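Local coordinates for protein prolyl endopeptidase (Myxococcus xanthus, PDB 2BKL) that probably cleaves oligopeptides after proline, and also after alanine, as a serine peptidase of the prolyl oligopeptidase family, at residues Y68-S73 with R86-K91; K91-L96 with D111-S116; V135-K140 with H150-D155; V362-N367 with V380-T385. One frame throughout, in Å; residues are numbered along the deposited sequence.

Contact 1 (Y68-S73 with R86-K91)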
loop_
_atom_site.group_PDB
_atom_site.type_symbol
_atom_site.label_atom_id
_atom_site.label_comp_id
_atom_site.label_asym_id
_atom_site.label_seq_id
_atom_site.Cartn_x
_atom_site.Cartn_y
_atom_site.Cartn_z
ATOM N N TYR A 68 18.378 5.707 -9.513
ATOM C CA TYR A 68 19.484 5.072 -8.784
ATOM C C TYR A 68 19.946 6.079 -7.756
ATOM O O TYR A 68 20.371 7.175 -8.108
ATOM C CB TYR A 68 20.615 4.690 -9.727
ATOM C CG TYR A 68 20.305 3.500 -10.613
ATOM C CD1 TYR A 68 20.324 2.207 -10.110
ATOM C CD2 TYR A 68 20.005 3.669 -11.978
ATOM C CE1 TYR A 68 20.053 1.108 -10.932
ATOM C CE2 TYR A 68 19.725 2.606 -12.798
ATOM C CZ TYR A 68 19.728 1.312 -12.297
ATOM O OH TYR A 68 19.421 0.245 -13.140
ATOM N N THR A 69 19.794 5.749 -6.479
ATOM C CA THR A 69 20.160 6.667 -5.410
ATOM C C THR A 69 21.005 5.975 -4.355
ATOM O O THR A 69 21.058 4.738 -4.271
ATOM C CB THR A 69 18.925 7.231 -4.683
ATOM O OG1 THR A 69 18.320 6.193 -3.918
ATOM C CG2 THR A 69 17.854 7.686 -5.648
ATOM N N ASP A 70 21.648 6.810 -3.556
ATOM C CA ASP A 70 22.255 6.427 -2.295
ATOM C C ASP A 70 21.252 6.812 -1.237
ATOM O O ASP A 70 20.929 7.988 -1.086
ATOM C CB ASP A 70 23.545 7.210 -2.051
ATOM C CG ASP A 70 24.621 6.826 -2.988
ATOM O OD1 ASP A 70 24.950 5.621 -3.051
ATOM O OD2 ASP A 70 25.179 7.658 -3.746
ATOM N N SER A 71 20.727 5.839 -0.519
ATOM C CA SER A 71 19.810 6.111 0.551
ATOM C C SER A 71 20.070 5.123 1.680
ATOM O O SER A 71 20.739 4.093 1.506
ATOM C CB SER A 71 18.380 5.983 0.063
ATOM O OG SER A 71 17.984 4.626 -0.099
ATOM N N VAL A 72 19.593 5.494 2.852
ATOM C CA VAL A 72 19.625 4.606 4.020
ATOM C C VAL A 72 18.297 4.701 4.768
ATOM O O VAL A 72 17.723 5.815 4.860
ATOM C CB VAL A 72 20.801 4.925 4.945
ATOM C CG1 VAL A 72 20.665 6.299 5.560
ATOM C CG2 VAL A 72 20.934 3.854 6.042
ATOM N N SER A 73 17.805 3.562 5.270
ATOM C CA SER A 73 16.552 3.436 6.058
ATOM C C SER A 73 16.823 3.824 7.505
ATOM O O SER A 73 17.956 3.856 7.942
ATOM C CB SER A 73 15.980 1.975 6.051
ATOM O OG SER A 73 16.638 1.033 6.980
ATOM N N ARG A 86 20.227 -0.125 2.753
ATOM C CA ARG A 86 20.740 0.924 1.889
ATOM C C ARG A 86 20.374 0.649 0.451
ATOM O O ARG A 86 20.278 -0.496 0.034
ATOM C CB ARG A 86 22.264 0.992 1.922
ATOM C CG ARG A 86 22.898 1.470 3.232
ATOM C CD ARG A 86 24.393 1.712 3.090
ATOM N NE ARG A 86 25.078 2.155 4.300
ATOM C CZ ARG A 86 25.154 3.410 4.716
ATOM N NH1 ARG A 86 24.543 4.378 4.055
ATOM N NH2 ARG A 86 25.816 3.691 5.834
ATOM N N THR A 87 20.205 1.710 -0.325
ATOM C CA THR A 87 20.326 1.584 -1.763
ATOM C C THR A 87 21.653 2.195 -2.189
ATOM O O THR A 87 22.173 3.111 -1.558
ATOM C CB THR A 87 19.199 2.286 -2.530
ATOM O OG1 THR A 87 19.177 3.698 -2.227
ATOM C CG2 THR A 87 17.823 1.737 -2.150
ATOM N N HIS A 88 22.166 1.687 -3.299
ATOM C CA HIS A 88 23.391 2.186 -3.941
ATOM C C HIS A 88 23.076 2.516 -5.405
ATOM O O HIS A 88 22.121 1.992 -5.992
ATOM C CB HIS A 88 24.525 1.140 -3.888
ATOM C CG HIS A 88 24.936 0.726 -2.507
ATOM N ND1 HIS A 88 25.369 1.624 -1.558
ATOM C CD2 HIS A 88 25.009 -0.494 -1.929
ATOM C CE1 HIS A 88 25.672 0.973 -0.444
ATOM N NE2 HIS A 88 25.454 -0.314 -0.640
ATOM N N LYS A 89 23.879 3.377 -6.012
ATOM C CA LYS A 89 23.616 3.827 -7.377
ATOM C C LYS A 89 23.917 2.766 -8.410
ATOM O O LYS A 89 23.538 2.935 -9.570
ATOM C CB LYS A 89 24.403 5.096 -7.700
ATOM C CG LYS A 89 23.930 6.296 -6.942
ATOM C CD LYS A 89 24.393 7.577 -7.589
ATOM C CE LYS A 89 24.015 8.768 -6.753
ATOM N NZ LYS A 89 24.244 10.014 -7.524
ATOM N N ASP A 90 24.606 1.688 -8.006
ATOM C CA ASP A 90 25.016 0.629 -8.925
ATOM C C ASP A 90 24.429 -0.734 -8.596
ATOM O O ASP A 90 24.969 -1.774 -8.975
ATOM C CB ASP A 90 26.547 0.558 -9.022
ATOM C CG ASP A 90 27.226 0.209 -7.704
ATOM O OD1 ASP A 90 26.596 0.184 -6.617
ATOM O OD2 ASP A 90 28.447 -0.041 -7.663
ATOM N N LYS A 91 23.283 -0.720 -7.916
ATOM C CA LYS A 91 22.586 -1.945 -7.547
ATOM C C LYS A 91 21.092 -1.867 -7.904
ATOM O O LYS A 91 20.447 -0.816 -7.800
ATOM C CB LYS A 91 22.730 -2.220 -6.042
ATOM C CG LYS A 91 24.161 -2.331 -5.521
ATOM C CD LYS A 91 24.856 -3.581 -6.002
ATOM C CE LYS A 91 26.135 -3.828 -5.175
ATOM N NZ LYS A 91 27.005 -4.859 -5.764
HETATM O O HOH W 1 19.360 2.637 -6.267
HETATM O O HOH W 2 24.919 4.130 -0.806
HETATM O O HOH W 3 23.509 4.566 1.210
#
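The side chains of S71 and T87 meet hydroxyl to hydroxyl, S71 OG to T87 OG1 at 2.6 Å, and either may be the donor. In both residues the hydroxyl lies between the backbone N and the carbonyl carbon (chi1 75° and 60°), which turns the two oxygens toward each other on one face of the sheet. The T87 OG1 also sits 3.0 Å from T69 O.

S71 and T87 form an antiparallel hydrogen-bonded pair, at the open end of the hairpin of strands 71-78 and 81-87 in the beta-propeller domain. S71 N donates to T87 O, and T87 N donates to S71 O.

On the other face V72 and R86 lie side by side and point the same way. V72 CG2 covers one face of the guanidinium, toward its rim. R86 NH1 donates to a water that also lies in bonding reach of S71 O, while NH2 makes a salt bridge with E106.

Beyond the strands K89 crosses D70 at about a right angle. K89 CE comes within 3.4 Å of D70 OD2, but K89 NZ stays at 4.5 Å from that oxygen, too far for a salt bridge. A water lies between D70 OD1 and H88 ND1, and H88 NE2 bonds to Y97. The Y68 ring lies near the turn from H88 to K91, with K91 O at its edge and in its plane, 3.7 Å from Y68 CE1. The Y68 OH bonds to E92.

Beside the two backbone bonds, hydroxyls and waters supply much of the polar contact. This suits a contact at the surface, where solvent can share in the bonding.

Contact 2 (K91-L96 with D111-S116)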
loop_
_atom_site.group_PDB
_atom_site.type_symbol
_atom_site.label_atom_id
_atom_site.label_comp_id
_atom_site.label_asym_id
_atom_site.label_seq_id
_atom_site.Cartn_x
_atom_site.Cartn_y
_atom_site.Cartn_z
ATOM N N LYS A 91 23.283 -0.720 -7.916
ATOM C CA LYS A 91 22.586 -1.945 -7.547
ATOM C C LYS A 91 21.092 -1.867 -7.904
ATOM O O LYS A 91 20.447 -0.816 -7.800
ATOM C CB LYS A 91 22.730 -2.220 -6.042
ATOM C CG LYS A 91 24.161 -2.331 -5.521
ATOM C CD LYS A 91 24.856 -3.581 -6.002
ATOM C CE LYS A 91 26.135 -3.828 -5.175
ATOM N NZ LYS A 91 27.005 -4.859 -5.764
ATOM N N GLU A 92 20.538 -3.017 -8.251
ATOM C CA GLU A 92 19.134 -3.114 -8.677
ATOM C C GLU A 92 18.131 -3.243 -7.532
ATOM O O GLU A 92 16.961 -2.902 -7.728
ATOM C CB GLU A 92 18.961 -4.269 -9.659
ATOM C CG GLU A 92 19.662 -4.015 -10.996
ATOM C CD GLU A 92 19.093 -2.834 -11.716
ATOM O OE1 GLU A 92 17.885 -2.809 -11.830
ATOM O OE2 GLU A 92 19.847 -1.955 -12.157
ATOM N N LYS A 93 18.588 -3.726 -6.374
ATOM C CA LYS A 93 17.787 -3.927 -5.176
ATOM C C LYS A 93 18.535 -3.381 -3.970
ATOM O O LYS A 93 19.772 -3.388 -3.955
ATOM C CB LYS A 93 17.537 -5.426 -4.961
ATOM C CG LYS A 93 16.708 -6.096 -6.038
ATOM C CD LYS A 93 16.525 -7.581 -5.695
ATOM C CE LYS A 93 15.920 -8.396 -6.776
ATOM N NZ LYS A 93 14.529 -7.983 -7.052
ATOM N N ALA A 94 17.783 -2.965 -2.956
ATOM C CA ALA A 94 18.347 -2.558 -1.682
ATOM C C ALA A 94 18.954 -3.722 -0.925
ATOM O O ALA A 94 18.570 -4.862 -1.125
ATOM C CB ALA A 94 17.286 -1.915 -0.841
ATOM N N ILE A 95 19.890 -3.404 -0.032
ATOM C CA ILE A 95 20.689 -4.368 0.697
ATOM C C ILE A 95 20.590 -4.110 2.196
ATOM O O ILE A 95 20.672 -2.956 2.614
ATOM C CB ILE A 95 22.172 -4.225 0.208
ATOM C CG1 ILE A 95 22.275 -4.587 -1.274
ATOM C CG2 ILE A 95 23.148 -5.049 1.064
ATOM C CD1 ILE A 95 23.638 -4.368 -1.874
ATOM N N LEU A 96 20.487 -5.168 2.995
ATOM C CA LEU A 96 20.447 -5.087 4.455
ATOM C C LEU A 96 21.871 -5.166 5.013
ATOM O O LEU A 96 22.597 -6.095 4.706
ATOM C CB LEU A 96 19.604 -6.232 5.023
ATOM C CG LEU A 96 19.474 -6.221 6.541
ATOM C CD1 LEU A 96 18.806 -4.981 7.057
ATOM C CD2 LEU A 96 18.692 -7.443 7.049
ATOM N N ASP A 111 21.972 -9.552 0.711
ATOM C CA ASP A 111 22.056 -8.873 -0.578
ATOM C C ASP A 111 21.231 -9.629 -1.623
ATOM O O ASP A 111 21.710 -10.594 -2.241
ATOM C CB ASP A 111 23.511 -8.775 -1.015
ATOM C CG ASP A 111 23.680 -8.062 -2.350
ATOM O OD1 ASP A 111 22.652 -7.627 -2.953
ATOM O OD2 ASP A 111 24.816 -7.907 -2.859
ATOM N N PRO A 112 19.980 -9.240 -1.798
ATOM C CA PRO A 112 19.097 -9.955 -2.708
ATOM C C PRO A 112 19.540 -9.880 -4.152
ATOM O O PRO A 112 19.062 -10.690 -4.934
ATOM C CB PRO A 112 17.728 -9.285 -2.522
ATOM C CG PRO A 112 17.932 -8.175 -1.641
ATOM C CD PRO A 112 19.287 -8.150 -1.079
ATOM N N ASN A 113 20.416 -8.946 -4.516
ATOM C CA ASN A 113 20.974 -8.943 -5.866
ATOM C C ASN A 113 21.721 -10.237 -6.180
ATOM O O ASN A 113 21.862 -10.588 -7.356
ATOM C CB ASN A 113 21.901 -7.752 -6.090
ATOM C CG ASN A 113 21.205 -6.411 -5.856
ATOM O OD1 ASN A 113 20.407 -5.979 -6.681
ATOM N ND2 ASN A 113 21.457 -5.779 -4.709
ATOM N N GLY A 114 22.170 -10.935 -5.148
ATOM C CA GLY A 114 22.878 -12.197 -5.338
ATOM C C GLY A 114 22.033 -13.446 -5.200
ATOM O O GLY A 114 22.589 -14.553 -5.295
ATOM N N TRP A 115 20.717 -13.296 -5.052
ATOM C CA TRP A 115 19.805 -14.420 -4.824
ATOM C C TRP A 115 19.306 -15.109 -6.080
ATOM O O TRP A 115 18.637 -16.139 -5.998
ATOM C CB TRP A 115 18.614 -13.974 -3.982
ATOM C CG TRP A 115 18.962 -13.596 -2.602
ATOM C CD1 TRP A 115 20.196 -13.605 -2.019
ATOM C CD2 TRP A 115 18.058 -13.104 -1.608
ATOM N NE1 TRP A 115 20.104 -13.171 -0.721
ATOM C CE2 TRP A 115 18.798 -12.861 -0.451
ATOM C CE3 TRP A 115 16.674 -12.844 -1.582
ATOM C CZ2 TRP A 115 18.215 -12.385 0.716
ATOM C CZ3 TRP A 115 16.116 -12.364 -0.440
ATOM C CH2 TRP A 115 16.877 -12.166 0.708
ATOM N N SER A 116 19.638 -14.543 -7.225
ATOM C CA SER A 116 19.282 -15.104 -8.533
ATOM C C SER A 116 20.127 -14.371 -9.566
ATOM O O SER A 116 20.723 -13.341 -9.269
ATOM C CB SER A 116 17.782 -14.920 -8.827
ATOM O OG SER A 116 17.454 -13.551 -9.056
HETATM O O HOH W 4 25.371 -7.206 -5.208
#
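D111 opens the second segment with its carboxylate against I95. D111 OD1 lies 3.5 Å from I95 CG1. The contact belongs to the beta-propeller domain. Here a short 3-10 segment follows strand 107-110 and packs on the chain leading into strand 95-100. With CG anti to the backbone N (chi1 -179°), the D111 carboxylate also faces its own segment. D111 OD1 uses its syn lone pair to accept from N113 ND2 at 2.8 Å, and takes a weak bond from N113 N. OD2 meets K91 NZ through a water that bonds to both.

P112 comes next. Its CD and CG rest on A94 O, P112 CD at 3.4 Å, and its CB touches K93 CD, where the two side chains cross. The end of K93 leads away to a salt bridge with D655 and to further bonds with G119 and S122.

N113 carries most of the polar contact. Its side chain and that of K93 slide past each other in opposite directions, and its amide bonds to both backbone polar groups of K93. N113 OD1 accepts from K93 N, a weak bond at 126°. ND2 gives one hydrogen to D111 and the other to K93 O. With an alanine here, K93 N and K93 O are likely to lose these mates, and D111 OD1 to be left without its side-chain donor.

The straightest bond across the contact runs from N113 ND2 to K93 O, 3.0 Å long at 170°, with the oxygen near the amide plane.

Contact 3 (V135-K140 with H150-D155)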
loop_
_atom_site.group_PDB
_atom_site.type_symbol
_atom_site.label_atom_id
_atom_site.label_comp_id
_atom_site.label_asym_id
_atom_site.label_seq_id
_atom_site.Cartn_x
_atom_site.Cartn_y
_atom_site.Cartn_z
ATOM N N VAL A 135 18.574 -12.861 12.218
ATOM C CA VAL A 135 17.534 -12.121 11.501
ATOM C C VAL A 135 16.647 -13.140 10.834
ATOM O O VAL A 135 17.140 -13.997 10.073
ATOM C CB VAL A 135 18.105 -11.109 10.473
ATOM C CG1 VAL A 135 16.995 -10.383 9.711
ATOM C CG2 VAL A 135 18.992 -10.101 11.185
ATOM N N ALA A 136 15.353 -13.054 11.088
ATOM C CA ALA A 136 14.344 -13.824 10.379
ATOM C C ALA A 136 13.822 -12.957 9.242
ATOM O O ALA A 136 13.539 -11.781 9.440
ATOM C CB ALA A 136 13.227 -14.196 11.328
ATOM N N PHE A 137 13.700 -13.514 8.050
ATOM C CA PHE A 137 13.395 -12.726 6.872
ATOM C C PHE A 137 12.660 -13.544 5.840
ATOM O O PHE A 137 12.770 -14.768 5.814
ATOM C CB PHE A 137 14.650 -12.112 6.267
ATOM C CG PHE A 137 15.589 -13.105 5.680
ATOM C CD1 PHE A 137 16.520 -13.727 6.484
ATOM C CD2 PHE A 137 15.575 -13.406 4.332
ATOM C CE1 PHE A 137 17.394 -14.652 5.981
ATOM C CE2 PHE A 137 16.467 -14.314 3.823
ATOM C CZ PHE A 137 17.374 -14.951 4.669
ATOM N N ALA A 138 11.918 -12.871 4.971
ATOM C CA ALA A 138 11.171 -13.520 3.896
ATOM C C ALA A 138 11.914 -13.402 2.580
ATOM O O ALA A 138 12.454 -12.336 2.231
ATOM C CB ALA A 138 9.830 -12.901 3.758
ATOM N N GLN A 139 11.953 -14.496 1.829
ATOM C CA GLN A 139 12.326 -14.469 0.408
ATOM C C GLN A 139 11.064 -14.598 -0.424
ATOM O O GLN A 139 10.246 -15.479 -0.160
ATOM C CB GLN A 139 13.237 -15.629 0.041
ATOM C CG GLN A 139 14.643 -15.588 0.509
ATOM C CD GLN A 139 15.480 -16.580 -0.285
ATOM O OE1 GLN A 139 15.212 -17.780 -0.243
ATOM N NE2 GLN A 139 16.441 -16.081 -1.045
ATOM N N LYS A 140 10.915 -13.747 -1.441
ATOM C CA LYS A 140 9.676 -13.638 -2.228
ATOM C C LYS A 140 10.005 -13.686 -3.718
ATOM O O LYS A 140 10.524 -12.704 -4.255
ATOM C CB LYS A 140 8.980 -12.317 -1.918
ATOM C CG LYS A 140 8.614 -12.154 -0.441
ATOM C CD LYS A 140 7.597 -11.077 -0.132
ATOM C CE LYS A 140 7.883 -9.788 -0.813
ATOM N NZ LYS A 140 6.684 -8.907 -0.739
ATOM N N HIS A 150 13.245 -17.521 6.323
ATOM C CA HIS A 150 14.584 -18.011 6.589
ATOM C C HIS A 150 15.154 -17.304 7.794
ATOM O O HIS A 150 14.631 -16.262 8.252
ATOM C CB HIS A 150 15.476 -17.724 5.376
ATOM C CG HIS A 150 15.136 -18.551 4.183
ATOM N ND1 HIS A 150 15.740 -19.763 3.928
ATOM C CD2 HIS A 150 14.251 -18.347 3.179
ATOM C CE1 HIS A 150 15.250 -20.263 2.805
ATOM N NE2 HIS A 150 14.325 -19.444 2.345
ATOM N N VAL A 151 16.242 -17.833 8.329
ATOM C CA VAL A 151 16.963 -17.182 9.401
ATOM C C VAL A 151 18.431 -17.172 9.072
ATOM O O VAL A 151 18.981 -18.203 8.645
ATOM C CB VAL A 151 16.739 -17.902 10.773
ATOM C CG1 VAL A 151 17.535 -17.215 11.889
ATOM C CG2 VAL A 151 15.285 -18.005 11.126
ATOM N N ILE A 152 19.086 -16.033 9.289
ATOM C CA ILE A 152 20.513 -15.893 9.103
ATOM C C ILE A 152 21.172 -15.595 10.432
ATOM O O ILE A 152 20.645 -14.810 11.241
ATOM C CB ILE A 152 20.864 -14.804 8.045
ATOM C CG1 ILE A 152 22.367 -14.752 7.804
ATOM C CG2 ILE A 152 20.277 -13.436 8.413
ATOM C CD1 ILE A 152 22.798 -13.937 6.578
ATOM N N ASP A 153 22.329 -16.202 10.650
ATOM C CA ASP A 153 23.179 -15.900 11.788
ATOM C C ASP A 153 24.043 -14.688 11.441
ATOM O O ASP A 153 24.782 -14.716 10.474
ATOM C CB ASP A 153 24.048 -17.115 12.097
ATOM C CG ASP A 153 24.967 -16.885 13.256
ATOM O OD1 ASP A 153 24.481 -16.928 14.412
ATOM O OD2 ASP A 153 26.184 -16.605 13.085
ATOM N N VAL A 154 23.933 -13.616 12.230
ATOM C CA VAL A 154 24.557 -12.346 11.884
ATOM C C VAL A 154 26.087 -12.419 11.896
ATOM O O VAL A 154 26.728 -11.966 10.952
ATOM C CB VAL A 154 24.026 -11.214 12.829
ATOM C CG1 VAL A 154 24.773 -9.888 12.613
ATOM C CG2 VAL A 154 22.543 -11.012 12.601
ATOM N N ASP A 155 26.654 -13.025 12.927
ATOM C CA ASP A 155 28.103 -13.031 13.086
ATOM C C ASP A 155 28.790 -13.788 11.946
ATOM O O ASP A 155 29.788 -13.342 11.423
ATOM C CB ASP A 155 28.505 -13.682 14.402
ATOM C CG ASP A 155 28.304 -12.774 15.599
ATOM O OD1 ASP A 155 28.243 -11.543 15.436
ATOM O OD2 ASP A 155 28.224 -13.233 16.756
HETATM O O HOH W 5 13.036 -19.673 -0.165
#
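H150 N donates to F137 O at 2.8 Å, the shortest bond of this antiparallel hairpin. Strands 134-141 and 148-153 form it within one sheet of the beta-propeller domain. F137 N returns a bond to H150 O, and V135 and I152 make a second such pair.

F137 CG sits between its backbone N and carbonyl carbon (chi1 67°), which brings the ring across to the neighbouring strand. H150 CB lies over one ring face, a CH-pi contact with CB 3.8 Å from the F137 ring centroid. The H150 and F137 rings are near parallel but slid apart, with little overlap. I152 CG2 meets F137 CE1 at 4.0 Å and V135 CB at 3.8 Å. W159 meets the F137 ring edge-to-face and also packs on H150. Replacing the ring by an alanine is likely to open a gap beside H150 CB and I152 CG2 and take away the edge-to-face partner of W159.

On the other face A136 CB faces V151 CG2. Farther along, the Q139 amide stands at 90° to the H150 ring. A water donates to Q139 OE1 and lies in the plane of the H150 ring, 2.8 Å from H150 NE2.

Contact 4 (V362-N367 with V380-T385)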
loop_
_atom_site.group_PDB
_atom_site.type_symbol
_atom_site.label_atom_id
_atom_site.label_comp_id
_atom_site.label_asym_id
_atom_site.label_seq_id
_atom_site.Cartn_x
_atom_site.Cartn_y
_atom_site.Cartn_z
ATOM N N VAL A 362 6.624 22.012 5.249
ATOM C CA VAL A 362 5.371 21.417 4.847
ATOM C C VAL A 362 5.686 20.167 4.024
ATOM O O VAL A 362 6.439 20.215 3.042
ATOM C CB VAL A 362 4.526 22.425 4.025
ATOM C CG1 VAL A 362 3.287 21.760 3.424
ATOM C CG2 VAL A 362 4.136 23.621 4.912
ATOM N N GLY A 363 5.150 19.044 4.465
ATOM C CA GLY A 363 5.341 17.772 3.787
ATOM C C GLY A 363 4.700 16.651 4.573
ATOM O O GLY A 363 3.646 16.814 5.161
ATOM N N ALA A 364 5.346 15.478 4.591
ATOM C CA ALA A 364 4.833 14.289 5.279
ATOM C C ALA A 364 5.880 13.779 6.262
ATOM O O ALA A 364 7.010 13.555 5.905
ATOM C CB ALA A 364 4.459 13.170 4.314
ATOM N N ALA A 365 5.476 13.549 7.488
ATOM C CA ALA A 365 6.359 13.019 8.525
ATOM C C ALA A 365 5.834 11.716 9.059
ATOM O O ALA A 365 4.631 11.610 9.331
ATOM C CB ALA A 365 6.507 14.008 9.644
ATOM N N SER A 366 6.709 10.727 9.282
ATOM C CA SER A 366 6.331 9.510 9.962
ATOM C C SER A 366 6.201 9.761 11.462
ATOM O O SER A 366 6.694 10.763 11.987
ATOM C CB SER A 366 7.366 8.408 9.729
ATOM O OG SER A 366 8.553 8.670 10.490
ATOM N N ASN A 367 5.591 8.813 12.158
ATOM C CA ASN A 367 5.650 8.809 13.603
ATOM C C ASN A 367 7.084 8.531 14.022
ATOM O O ASN A 367 7.901 8.046 13.234
ATOM C CB ASN A 367 4.671 7.790 14.186
ATOM C CG ASN A 367 4.245 8.124 15.607
ATOM O OD1 ASN A 367 4.614 9.136 16.136
ATOM N ND2 ASN A 367 3.401 7.291 16.186
ATOM N N VAL A 380 11.002 10.056 9.573
ATOM C CA VAL A 380 11.240 10.358 8.168
ATOM C C VAL A 380 10.382 11.518 7.748
ATOM O O VAL A 380 9.205 11.571 8.097
ATOM C CB VAL A 380 10.876 9.110 7.333
ATOM C CG1 VAL A 380 11.108 9.336 5.846
ATOM C CG2 VAL A 380 11.641 7.869 7.792
ATOM N N PHE A 381 10.969 12.454 7.010
ATOM C CA PHE A 381 10.249 13.571 6.423
ATOM C C PHE A 381 10.456 13.642 4.918
ATOM O O PHE A 381 11.573 13.501 4.426
ATOM C CB PHE A 381 10.692 14.872 7.067
ATOM C CG PHE A 381 10.023 16.071 6.483
ATOM C CD1 PHE A 381 8.775 16.460 6.945
ATOM C CD2 PHE A 381 10.635 16.792 5.480
ATOM C CE1 PHE A 381 8.139 17.536 6.411
ATOM C CE2 PHE A 381 10.010 17.860 4.926
ATOM C CZ PHE A 381 8.766 18.252 5.389
ATOM N N THR A 382 9.379 13.823 4.172
ATOM C CA THR A 382 9.453 14.035 2.723
ATOM C C THR A 382 8.479 15.139 2.370
ATOM O O THR A 382 7.602 15.486 3.126
ATOM C CB THR A 382 9.075 12.795 1.866
ATOM O OG1 THR A 382 7.728 12.362 2.206
ATOM C CG2 THR A 382 9.930 11.609 2.188
ATOM N N SER A 383 8.597 15.645 1.157
ATOM C CA SER A 383 7.525 16.456 0.567
ATOM C C SER A 383 7.506 16.155 -0.908
ATOM O O SER A 383 8.338 15.416 -1.412
ATOM C CB SER A 383 7.728 17.971 0.807
ATOM O OG SER A 383 8.628 18.560 -0.121
ATOM N N PHE A 384 6.521 16.686 -1.621
ATOM C CA PHE A 384 6.444 16.440 -3.050
ATOM C C PHE A 384 7.694 16.912 -3.791
ATOM O O PHE A 384 7.978 16.403 -4.883
ATOM C CB PHE A 384 5.196 17.091 -3.682
ATOM C CG PHE A 384 3.917 16.370 -3.386
ATOM C CD1 PHE A 384 3.635 15.131 -3.947
ATOM C CD2 PHE A 384 2.984 16.930 -2.538
ATOM C CE1 PHE A 384 2.428 14.480 -3.634
ATOM C CE2 PHE A 384 1.803 16.292 -2.217
ATOM C CZ PHE A 384 1.520 15.066 -2.762
ATOM N N THR A 385 8.405 17.875 -3.205
ATOM C CA THR A 385 9.657 18.403 -3.760
ATOM C C THR A 385 10.926 18.191 -2.886
ATOM O O THR A 385 12.001 18.710 -3.216
ATOM C CB THR A 385 9.477 19.908 -4.034
ATOM O OG1 THR A 385 9.297 20.611 -2.806
ATOM C CG2 THR A 385 8.200 20.177 -4.803
#
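This is a backbone-led strand pairing at the edge of a four-stranded propeller sheet. The short strand 364-365 lies antiparallel along strand 376-383, in a mostly buried place. A364 and T382 form the hydrogen-bonded pair. A364 N donates to T382 O at 2.7 Å and 171°, and T382 N donates back to A364 O. S366 N adds a bond to V380 O.

The S366 side chain extends the ladder. OG sits between the backbone N and carbonyl carbon of S366 (chi1 74°), where it accepts from V380 N. The same hydroxyl donates to N367 O, so one oxygen ties the neighbouring strand to its own segment.

F381 is the one large side chain in the pairing. Its CG is anti to the backbone N (chi1 178°), and the ring runs beside the other strand toward G363. F381 CE1 and CZ each lie 3.8 Å from G363 CA. A365 CB meets the ring at its edge, 4.3 Å from F381 CD1. G363 lies so close to T382 O, the F381 ring and S383 CB that a CB there would probably clash.

On the other face T382 OG1 lies near A364 CB and bonds to A462 O. S383 ends the contact with an ST turn, in which its OG accepts from T385 N, and it also bonds to T386. S383 CB rests 3.4 Å from V362 O.

In the fold
All four contacts lie in the beta-propeller domain. Contacts 1 and 2 both reach one sheet and share K91; contact 2 packs the loop after its last strand on the chain entering strand 95-100. Strands 81-87 and 95-100 are neighbours, joined by R86 N and I95 O. Contact 3 belongs to the next sheet along the chain and touches contact 2 through W115, which packs on F137 and Q139. Contact 4 stands apart, its centre about 19 Å from that of contact 1 and about 31 Å from that of contact 3. Contact 1 is a surface contact, rich in hydroxyls and waters. Contact 2 is partly buried and relies on an asparagine amide. Contacts 3 and 4 are buried; regular backbone ladders and phenylalanine packing dominate there.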